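Local atomic coordinates of putative uncharacterized protein PH0242 (Pyrococcus horikoshii, PDB entry 3VU1), a protein that belongs to the oligosaccharyltransferase AglB family of archaea, represented here by a mostly beta C-terminal globular domain with a bound calcium ion. Residues N73-D78 / T210-K215; A65-R70 / S284-D289; V143-Q148 / R154-I159. One frame throughout, in Å; residues are numbered along the deposited sequence.

Contact 1: N73-D78 / T210-K215; sequences NISEVD and TSNFVK. With CA (calcium ion), chain C.
The carboxamide of Asn212 meets Ser75 through its nitrogen end, while the carbonyl end of the same flat group is turned to Lys215. ND2 donates to Ser75 OG at 2.9 Å, a weak bond bent to 149° at the hydrogen, and ND2 also passes just beside Ser75 CB. Its other N-H goes to the backbone oxygen of Phe67, so both hydrogens have a use. At the far end Asn212 OD1 accepts from Lys215 NZ at 3.0 Å. This pattern is consistent with the modelled orientation of the amide. Lys215 NZ is itself gripped further, by Thr210 O at 2.7 Å and by a salt bridge to Asp71, which also bonds the hydroxyl of Thr210. Asn212 therefore sits between an ammonium group and a hydroxyl, and the positive charge would be expected to polarise its carbonyl.

Ser75 OG lies between its backbone N and carbonyl carbon (chi1 82°), a torsion that swings it toward Asn212 and lets it also bond Gly72 O. Phe228, on helix 228-235, touches Ser75, Asn212 and Glu76 and closes over this buried junction.

The second flat group is the carboxylate of Glu76, one residue on from the serine. It straddles the calcium ion with both oxygens, OE1 at 2.6 Å and OE2 at 2.5 Å from the metal, while OE1 also takes the N-H of Gly287. Glu76 is the centre of an inverse gamma turn. The junction thus ties the start of helix 212-218, with Ser211 as its N-cap, to the loop that brings a bidentate carboxylate to a calcium site completed by Ala285, His319 and Glu322.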
loop_
_atom_site.group_PDB
_atom_site.type_symbol
_atom_site.label_atom_id
_atom_site.label_comp_id
_atom_site.label_asym_id
_atom_site.label_seq_id
_atom_site.Cartn_x
_atom_site.Cartn_y
_atom_site.Cartn_z
ATOM N N ASN A 73 12.018 1.234 -3.649
ATOM C CA ASN A 73 11.682 0.279 -4.707
ATOM C C ASN A 73 11.239 -1.062 -4.198
ATOM O O ASN A 73 10.229 -1.581 -4.667
ATOM C CB ASN A 73 12.856 0.079 -5.668
ATOM C CG ASN A 73 12.943 1.167 -6.704
ATOM O OD1 ASN A 73 11.952 1.818 -7.030
ATOM N ND2 ASN A 73 14.128 1.367 -7.233
ATOM N N ILE A 74 12.000 -1.616 -3.249
ATOM C CA ILE A 74 11.737 -2.950 -2.777
ATOM C C ILE A 74 10.394 -3.063 -2.067
ATOM O O ILE A 74 9.848 -4.169 -1.973
ATOM C CB ILE A 74 12.858 -3.491 -1.873
ATOM C CG1 ILE A 74 13.012 -5.001 -2.068
ATOM C CG2 ILE A 74 12.622 -3.170 -0.399
ATOM C CD1 ILE A 74 14.344 -5.467 -1.529
ATOM N N SER A 75 9.861 -1.936 -1.587
ATOM C CA SER A 75 8.612 -1.969 -0.824
ATOM C C SER A 75 7.389 -1.958 -1.733
ATOM O O SER A 75 6.243 -2.029 -1.257
ATOM C CB SER A 75 8.565 -0.825 0.167
ATOM O OG SER A 75 8.140 0.356 -0.485
ATOM N N GLU A 76 7.640 -1.894 -3.038
ATOM C CA GLU A 76 6.562 -1.784 -4.018
ATOM C C GLU A 76 5.975 -3.140 -4.378
ATOM O O GLU A 76 6.250 -3.752 -5.386
ATOM C CB GLU A 76 6.980 -1.005 -5.259
ATOM C CG GLU A 76 6.984 0.508 -5.059
ATOM C CD GLU A 76 7.045 1.282 -6.376
ATOM O OE1 GLU A 76 6.401 0.852 -7.377
ATOM O OE2 GLU A 76 7.727 2.338 -6.410
ATOM N N VAL A 77 5.096 -3.568 -3.524
ATOM C CA VAL A 77 4.438 -4.819 -3.665
ATOM C C VAL A 77 3.226 -4.711 -4.614
ATOM O O VAL A 77 2.571 -3.668 -4.696
ATOM C CB VAL A 77 4.091 -5.238 -2.237
ATOM C CG1 VAL A 77 2.708 -5.855 -2.142
ATOM C CG2 VAL A 77 5.227 -6.093 -1.707
ATOM N N ASP A 78 2.926 -5.784 -5.341
ATOM C CA ASP A 78 1.858 -5.707 -6.326
ATOM C C ASP A 78 0.477 -6.029 -5.723
ATOM O O ASP A 78 -0.159 -7.063 -6.028
ATOM C CB ASP A 78 2.194 -6.510 -7.589
ATOM C CG ASP A 78 1.064 -6.480 -8.629
ATOM O OD1 ASP A 78 0.330 -5.484 -8.737
ATOM O OD2 ASP A 78 0.897 -7.472 -9.353
ATOM N N THR A 210 12.710 4.797 7.757
ATOM C CA THR A 210 11.919 5.334 6.647
ATOM C C THR A 210 10.890 4.349 6.087
ATOM O O THR A 210 10.436 4.496 4.955
ATOM C CB THR A 210 12.816 5.864 5.512
ATOM O OG1 THR A 210 13.669 4.812 5.019
ATOM C CG2 THR A 210 13.669 7.049 6.013
ATOM N N SER A 211 10.523 3.355 6.888
ATOM C CA SER A 211 9.551 2.333 6.493
ATOM C C SER A 211 8.229 2.984 6.131
ATOM O O SER A 211 7.865 4.021 6.702
ATOM C CB SER A 211 9.326 1.358 7.662
ATOM O OG SER A 211 8.834 2.050 8.814
ATOM N N ASN A 212 7.489 2.357 5.225
ATOM C CA ASN A 212 6.157 2.805 4.872
ATOM C C ASN A 212 5.167 2.895 6.045
ATOM O O ASN A 212 4.287 3.755 6.045
ATOM C CB ASN A 212 5.599 1.907 3.789
ATOM C CG ASN A 212 6.309 2.088 2.455
ATOM O OD1 ASN A 212 6.837 3.152 2.157
ATOM N ND2 ASN A 212 6.346 1.031 1.658
ATOM N N PHE A 213 5.277 2.006 7.034
ATOM C CA PHE A 213 4.395 2.095 8.187
ATOM C C PHE A 213 4.570 3.426 8.937
ATOM O O PHE A 213 3.593 4.079 9.288
ATOM C CB PHE A 213 4.644 0.949 9.148
ATOM C CG PHE A 213 3.892 1.075 10.448
ATOM C CD1 PHE A 213 4.567 1.337 11.637
ATOM C CD2 PHE A 213 2.527 0.927 10.491
ATOM C CE1 PHE A 213 3.891 1.448 12.851
ATOM C CE2 PHE A 213 1.832 1.030 11.704
ATOM C CZ PHE A 213 2.508 1.293 12.881
ATOM N N VAL A 214 5.822 3.800 9.192
ATOM C CA VAL A 214 6.142 5.057 9.835
ATOM C C VAL A 214 5.523 6.223 9.056
ATOM O O VAL A 214 4.937 7.112 9.665
ATOM C CB VAL A 214 7.670 5.224 9.963
ATOM C CG1 VAL A 214 8.023 6.666 10.234
ATOM C CG2 VAL A 214 8.222 4.345 11.076
ATOM N N LYS A 215 5.617 6.203 7.719
ATOM C CA LYS A 215 5.038 7.251 6.889
ATOM C C LYS A 215 3.529 7.314 7.036
ATOM O O LYS A 215 2.980 8.384 7.247
ATOM C CB LYS A 215 5.343 7.057 5.395
ATOM C CG LYS A 215 6.796 7.056 4.939
ATOM C CD LYS A 215 6.811 6.953 3.403
ATOM C CE LYS A 215 8.195 6.674 2.833
ATOM N NZ LYS A 215 8.713 5.287 3.061
HETATM CA CA CA C . 6.435 3.233 -8.372
#

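Contact 2: A65-R70 / S284-D289; sequences ALFLAR and SAFGRD. With CA (calcium ion), chain C.
Phe67 reaches from helix 60-69 to Phe286, and these two rings are the whole of the contact. Two residues before it, Ala65 lies on the side of the helix turned to helix 97-103, where its methyl packs on Ile100 and Leu103. Its carbonyl oxygen takes the N-H of Ala69 at 2.9 Å, a regular helical turn that brackets the phenylalanine. Leu66 packs against Val77, in the loop that follows the helix.

Phe67 comes next. Its ring swings out from the helix with CG opposite the backbone N (chi1 177°), which carries CE1 to within 3.6 Å of Phe286 CZ; the neighbouring atom Phe67 CD1 is at 3.8 Å from the same CZ. The planes stand at 90° with centroids 5.9 Å apart, the rings approaching obliquely. The contact is apolar, Phe286 CZ meeting the CD1-CE1 side of Phe67.

Leu68 then faces helix 97-103 again through Ile100. Arg70, beyond Ala69, bonds Gly104 O and forms a salt bridge with Glu414.

Across the contact, Phe286 packs against Leu232 and Asn235 of helix 228-235 and against Glu76. The residue before it, Ala285, ends strand 275-285 and points its carbonyl oxygen at the calcium ion, 2.3 Å away. Gly287 follows with a positive phi (87°), backbone angles at which a CB would crowd the preceding carbonyl O. The ring pair thus joins a helix to the residue just after strand 275-285, in the Peripheral 1 family region, whose last strand residue, Ala285, supplies a backbone ligand to the calcium site.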
loop_
_atom_site.group_PDB
_atom_site.type_symbol
_atom_site.label_atom_id
_atom_site.label_comp_id
_atom_site.label_asym_id
_atom_site.label_seq_id
_atom_site.Cartn_x
_atom_site.Cartn_y
_atom_site.Cartn_z
ATOM N N ALA A 65 4.354 -7.454 5.189
ATOM C CA ALA A 65 5.430 -6.929 6.008
ATOM C C ALA A 65 6.417 -6.243 5.089
ATOM O O ALA A 65 7.050 -5.263 5.495
ATOM C CB ALA A 65 6.108 -8.011 6.833
ATOM N N LEU A 66 6.529 -6.742 3.853
ATOM C CA LEU A 66 7.489 -6.209 2.911
ATOM C C LEU A 66 7.064 -4.766 2.649
ATOM O O LEU A 66 7.859 -3.834 2.756
ATOM C CB LEU A 66 7.519 -7.019 1.608
ATOM C CG LEU A 66 8.539 -6.566 0.530
ATOM C CD1 LEU A 66 9.964 -6.360 1.061
ATOM C CD2 LEU A 66 8.582 -7.531 -0.639
ATOM N N PHE A 67 5.785 -4.588 2.341
ATOM C CA PHE A 67 5.220 -3.247 2.239
ATOM C C PHE A 67 5.493 -2.369 3.461
ATOM O O PHE A 67 6.018 -1.283 3.308
ATOM C CB PHE A 67 3.721 -3.332 1.988
ATOM C CG PHE A 67 3.053 -2.011 1.934
ATOM C CD1 PHE A 67 3.429 -1.064 0.978
ATOM C CD2 PHE A 67 2.039 -1.696 2.848
ATOM C CE1 PHE A 67 2.812 0.174 0.939
ATOM C CE2 PHE A 67 1.411 -0.449 2.805
ATOM C CZ PHE A 67 1.806 0.489 1.851
ATOM N N LEU A 68 5.156 -2.842 4.662
ATOM C CA LEU A 68 5.121 -1.972 5.847
ATOM C C LEU A 68 6.485 -1.573 6.370
ATOM O O LEU A 68 6.665 -0.444 6.796
ATOM C CB LEU A 68 4.289 -2.592 6.973
ATOM C CG LEU A 68 2.777 -2.695 6.701
ATOM C CD1 LEU A 68 2.043 -3.657 7.630
ATOM C CD2 LEU A 68 2.115 -1.339 6.741
ATOM N N ALA A 69 7.433 -2.506 6.337
ATOM C CA ALA A 69 8.723 -2.345 6.993
ATOM C C ALA A 69 9.734 -1.693 6.057
ATOM O O ALA A 69 10.840 -1.378 6.459
ATOM C CB ALA A 69 9.249 -3.700 7.481
ATOM N N ARG A 70 9.385 -1.500 4.799
ATOM C CA ARG A 70 10.398 -1.025 3.878
ATOM C C ARG A 70 10.055 0.260 3.194
ATOM O O ARG A 70 9.013 0.848 3.437
ATOM C CB ARG A 70 10.729 -2.077 2.848
ATOM C CG ARG A 70 11.083 -3.368 3.492
ATOM C CD ARG A 70 12.515 -3.423 4.006
ATOM N NE ARG A 70 12.957 -4.730 3.532
ATOM C CZ ARG A 70 14.064 -4.972 2.854
ATOM N NH1 ARG A 70 14.939 -4.011 2.656
ATOM N NH2 ARG A 70 14.298 -6.213 2.437
ATOM N N SER A 284 2.597 8.168 -10.343
ATOM C CA SER A 284 3.167 7.141 -9.489
ATOM C C SER A 284 2.492 5.798 -9.757
ATOM O O SER A 284 1.289 5.665 -9.564
ATOM C CB SER A 284 3.026 7.549 -8.035
ATOM O OG SER A 284 3.358 6.466 -7.209
ATOM N N ALA A 285 3.250 4.826 -10.261
ATOM C CA ALA A 285 2.724 3.468 -10.474
ATOM C C ALA A 285 3.277 2.526 -9.410
ATOM O O ALA A 285 4.509 2.338 -9.292
ATOM C CB ALA A 285 3.044 2.955 -11.872
ATOM N N PHE A 286 2.369 1.945 -8.631
ATOM C CA PHE A 286 2.770 1.195 -7.449
ATOM C C PHE A 286 2.719 -0.347 -7.572
ATOM O O PHE A 286 1.656 -0.975 -7.479
ATOM C CB PHE A 286 1.963 1.645 -6.214
ATOM C CG PHE A 286 2.551 1.149 -4.927
ATOM C CD1 PHE A 286 3.522 1.897 -4.262
ATOM C CD2 PHE A 286 2.186 -0.105 -4.418
ATOM C CE1 PHE A 286 4.079 1.428 -3.089
ATOM C CE2 PHE A 286 2.754 -0.582 -3.259
ATOM C CZ PHE A 286 3.699 0.187 -2.593
ATOM N N GLY A 287 3.875 -0.966 -7.736
ATOM C CA GLY A 287 3.923 -2.418 -7.772
ATOM C C GLY A 287 3.696 -3.089 -9.112
ATOM O O GLY A 287 4.158 -4.210 -9.307
ATOM N N ARG A 288 2.963 -2.455 -10.023
ATOM C CA ARG A 288 2.847 -2.986 -11.385
ATOM C C ARG A 288 2.999 -1.931 -12.486
ATOM O O ARG A 288 2.666 -0.755 -12.298
ATOM C CB ARG A 288 1.569 -3.822 -11.576
ATOM C CG ARG A 288 0.280 -3.041 -11.561
ATOM C CD ARG A 288 -0.918 -3.864 -12.026
ATOM N NE ARG A 288 -0.925 -5.173 -11.376
ATOM C CZ ARG A 288 -1.565 -6.257 -11.820
ATOM N NH1 ARG A 288 -2.299 -6.212 -12.930
ATOM N NH2 ARG A 288 -1.465 -7.393 -11.145
ATOM N N ASP A 289 3.497 -2.361 -13.642
ATOM C CA ASP A 289 3.657 -1.465 -14.787
ATOM C C ASP A 289 2.345 -0.944 -15.362
ATOM O O ASP A 289 1.294 -1.605 -15.252
ATOM C CB ASP A 289 4.448 -2.168 -15.892
ATOM C CG ASP A 289 5.861 -2.516 -15.466
ATOM O OD1 ASP A 289 6.492 -1.796 -14.651
ATOM O OD2 ASP A 289 6.344 -3.536 -15.959
HETATM CA CA CA C . 6.435 3.233 -8.372
#

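Contact 3: V143-Q148 / R154-I159; sequences VIKVIQ and RIAVNI
Ile147 lies beside Arg154 on one face of a beta hairpin, and it can be followed outward from its CB. That atom sits over one face of the Arg154 guanidinium, 3.6 Å above the plane and toward the rim. From there CG2 goes on to Arg154 NH1, while CG1, the branch beside the backbone N (chi1 -50°), has Arg154 NH2 at 3.8 Å and Ala156 CB at 3.9 Å. Arg154 runs extended from CG to NE alongside the isoleucine, and its far end is held by Gln149 and by a salt bridge to Glu163, which also bonds Asn158.

On the other face Ile144 CG2 meets Ile155 CG2 at 3.7 Å, and Ile144 CG1 lies against Val157 CG2. Six backbone bonds, in reciprocal pairs at Val143 with Asn158, Lys145 with Ala156 and Ile147 with Arg154, lock the antiparallel register; Ala156 N to Lys145 O is nearly straight at 174°. The strands run at 160° to each other.

The Ile144 face is thus aliphatic, whereas the Ile147 face mixes aliphatic with polar and charged groups: Ile147 covers one face of the guanidinium, whose charge is probably balanced by Glu163 on strand 162-165.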
loop_
_atom_site.group_PDB
_atom_site.type_symbol
_atom_site.label_atom_id
_atom_site.label_comp_id
_atom_site.label_asym_id
_atom_site.label_seq_id
_atom_site.Cartn_x
_atom_site.Cartn_y
_atom_site.Cartn_z
ATOM N N VAL A 143 12.373 9.960 28.184
ATOM C CA VAL A 143 12.053 11.378 28.053
ATOM C C VAL A 143 12.895 11.954 26.941
ATOM O O VAL A 143 14.124 11.958 27.036
ATOM C CB VAL A 143 12.306 12.198 29.347
ATOM C CG1 VAL A 143 12.040 13.677 29.097
ATOM C CG2 VAL A 143 11.432 11.717 30.495
ATOM N N ILE A 144 12.234 12.436 25.891
ATOM C CA ILE A 144 12.931 13.108 24.802
ATOM C C ILE A 144 12.711 14.615 24.922
ATOM O O ILE A 144 11.574 15.082 25.101
ATOM C CB ILE A 144 12.453 12.625 23.421
ATOM C CG1 ILE A 144 12.652 11.111 23.265
ATOM C CG2 ILE A 144 13.189 13.363 22.317
ATOM C CD1 ILE A 144 11.735 10.507 22.215
ATOM N N LYS A 145 13.802 15.370 24.837
ATOM C CA LYS A 145 13.745 16.830 24.939
ATOM C C LYS A 145 14.759 17.504 24.030
ATOM O O LYS A 145 15.760 16.895 23.638
ATOM C CB LYS A 145 13.923 17.291 26.394
ATOM C CG LYS A 145 15.279 16.998 27.001
ATOM C CD LYS A 145 15.135 16.417 28.403
ATOM C CE LYS A 145 14.771 17.445 29.467
ATOM N NZ LYS A 145 14.287 16.769 30.711
ATOM N N VAL A 146 14.482 18.760 23.686
ATOM C CA VAL A 146 15.442 19.579 22.959
ATOM C C VAL A 146 16.295 20.351 23.964
ATOM O O VAL A 146 15.769 20.995 24.867
ATOM C CB VAL A 146 14.751 20.569 22.020
ATOM C CG1 VAL A 146 15.714 20.994 20.925
ATOM C CG2 VAL A 146 13.498 19.952 21.420
ATOM N N ILE A 147 17.610 20.252 23.819
ATOM C CA ILE A 147 18.553 20.999 24.645
ATOM C C ILE A 147 19.189 22.078 23.766
ATOM O O ILE A 147 19.460 21.837 22.583
ATOM C CB ILE A 147 19.661 20.071 25.230
ATOM C CG1 ILE A 147 19.074 18.815 25.911
ATOM C CG2 ILE A 147 20.610 20.829 26.159
ATOM C CD1 ILE A 147 18.201 19.056 27.125
ATOM N N GLN A 148 19.395 23.273 24.326
ATOM C CA GLN A 148 20.218 24.300 23.668
ATOM C C GLN A 148 21.548 24.441 24.387
ATOM O O GLN A 148 21.586 24.818 25.550
ATOM C CB GLN A 148 19.502 25.647 23.600
ATOM C CG GLN A 148 18.179 25.603 22.850
ATOM C CD GLN A 148 18.040 26.728 21.844
ATOM O OE1 GLN A 148 16.950 27.289 21.664
ATOM N NE2 GLN A 148 19.150 27.066 21.177
ATOM N N ARG A 154 20.231 20.285 20.050
ATOM C CA ARG A 154 20.448 18.849 19.946
ATOM C C ARG A 154 19.259 18.078 20.554
ATOM O O ARG A 154 18.483 18.622 21.360
ATOM C CB ARG A 154 21.806 18.438 20.548
ATOM C CG ARG A 154 21.773 18.250 22.058
ATOM C CD ARG A 154 23.085 17.762 22.667
ATOM N NE ARG A 154 22.837 17.371 24.052
ATOM C CZ ARG A 154 22.940 18.184 25.099
ATOM N NH1 ARG A 154 23.328 19.446 24.937
ATOM N NH2 ARG A 154 22.663 17.730 26.316
ATOM N N ILE A 155 19.095 16.820 20.151
ATOM C CA ILE A 155 18.043 16.025 20.740
ATOM C C ILE A 155 18.659 15.121 21.787
ATOM O O ILE A 155 19.648 14.460 21.530
ATOM C CB ILE A 155 17.212 15.259 19.679
ATOM C CG1 ILE A 155 16.562 16.236 18.688
ATOM C CG2 ILE A 155 16.149 14.363 20.323
ATOM C CD1 ILE A 155 15.582 17.205 19.305
ATOM N N ALA A 156 18.084 15.127 22.981
ATOM C CA ALA A 156 18.514 14.215 24.026
ATOM C C ALA A 156 17.416 13.199 24.342
ATOM O O ALA A 156 16.285 13.564 24.661
ATOM C CB ALA A 156 18.908 14.983 25.280
ATOM N N VAL A 157 17.762 11.920 24.252
ATOM C CA VAL A 157 16.857 10.854 24.630
ATOM C C VAL A 157 17.419 10.261 25.899
ATOM O O VAL A 157 18.524 9.729 25.897
ATOM C CB VAL A 157 16.760 9.769 23.532
ATOM C CG1 VAL A 157 15.825 8.639 23.961
ATOM C CG2 VAL A 157 16.303 10.372 22.205
ATOM N N ASN A 158 16.662 10.383 26.988
ATOM C CA ASN A 158 17.053 9.818 28.282
ATOM C C ASN A 158 16.291 8.549 28.527
ATOM O O ASN A 158 15.045 8.530 28.479
ATOM C CB ASN A 158 16.793 10.799 29.427
ATOM C CG ASN A 158 17.452 12.147 29.202
ATOM O OD1 ASN A 158 16.788 13.178 29.220
ATOM N ND2 ASN A 158 18.758 12.144 28.967
ATOM N N ILE A 159 17.047 7.485 28.766
ATOM C CA ILE A 159 16.484 6.170 29.014
ATOM C C ILE A 159 17.075 5.718 30.325
ATOM O O ILE A 159 18.227 5.274 30.371
ATOM C CB ILE A 159 16.866 5.178 27.893
ATOM C CG1 ILE A 159 16.631 5.819 26.516
ATOM C CG2 ILE A 159 16.104 3.863 28.059
ATOM C CD1 ILE A 159 16.957 4.929 25.335
#

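Contacts 1 and 2 form one unit, with centres 5 Å apart and a shared calcium ion. Glu76 comes from contact 1 and Ala285 from contact 2; Glu76 OE1 and Ala285 O are adjacent ligands, 3.1 Å apart. The two also join by backbone: Asn212 N lies 2.8 Å from Arg70 O and Phe213 N 2.8 Å from Leu68 O, both probable hydrogen bonds, which would link the start of helix 212-218 to Leu68 and Arg70. Contact 3 stands apart in the Insert-domain region, its centre 29 Å from that of contact 1 and 34 Å from that of contact 2. Along the chain it lies inside the loops closed by contacts 1 and 2.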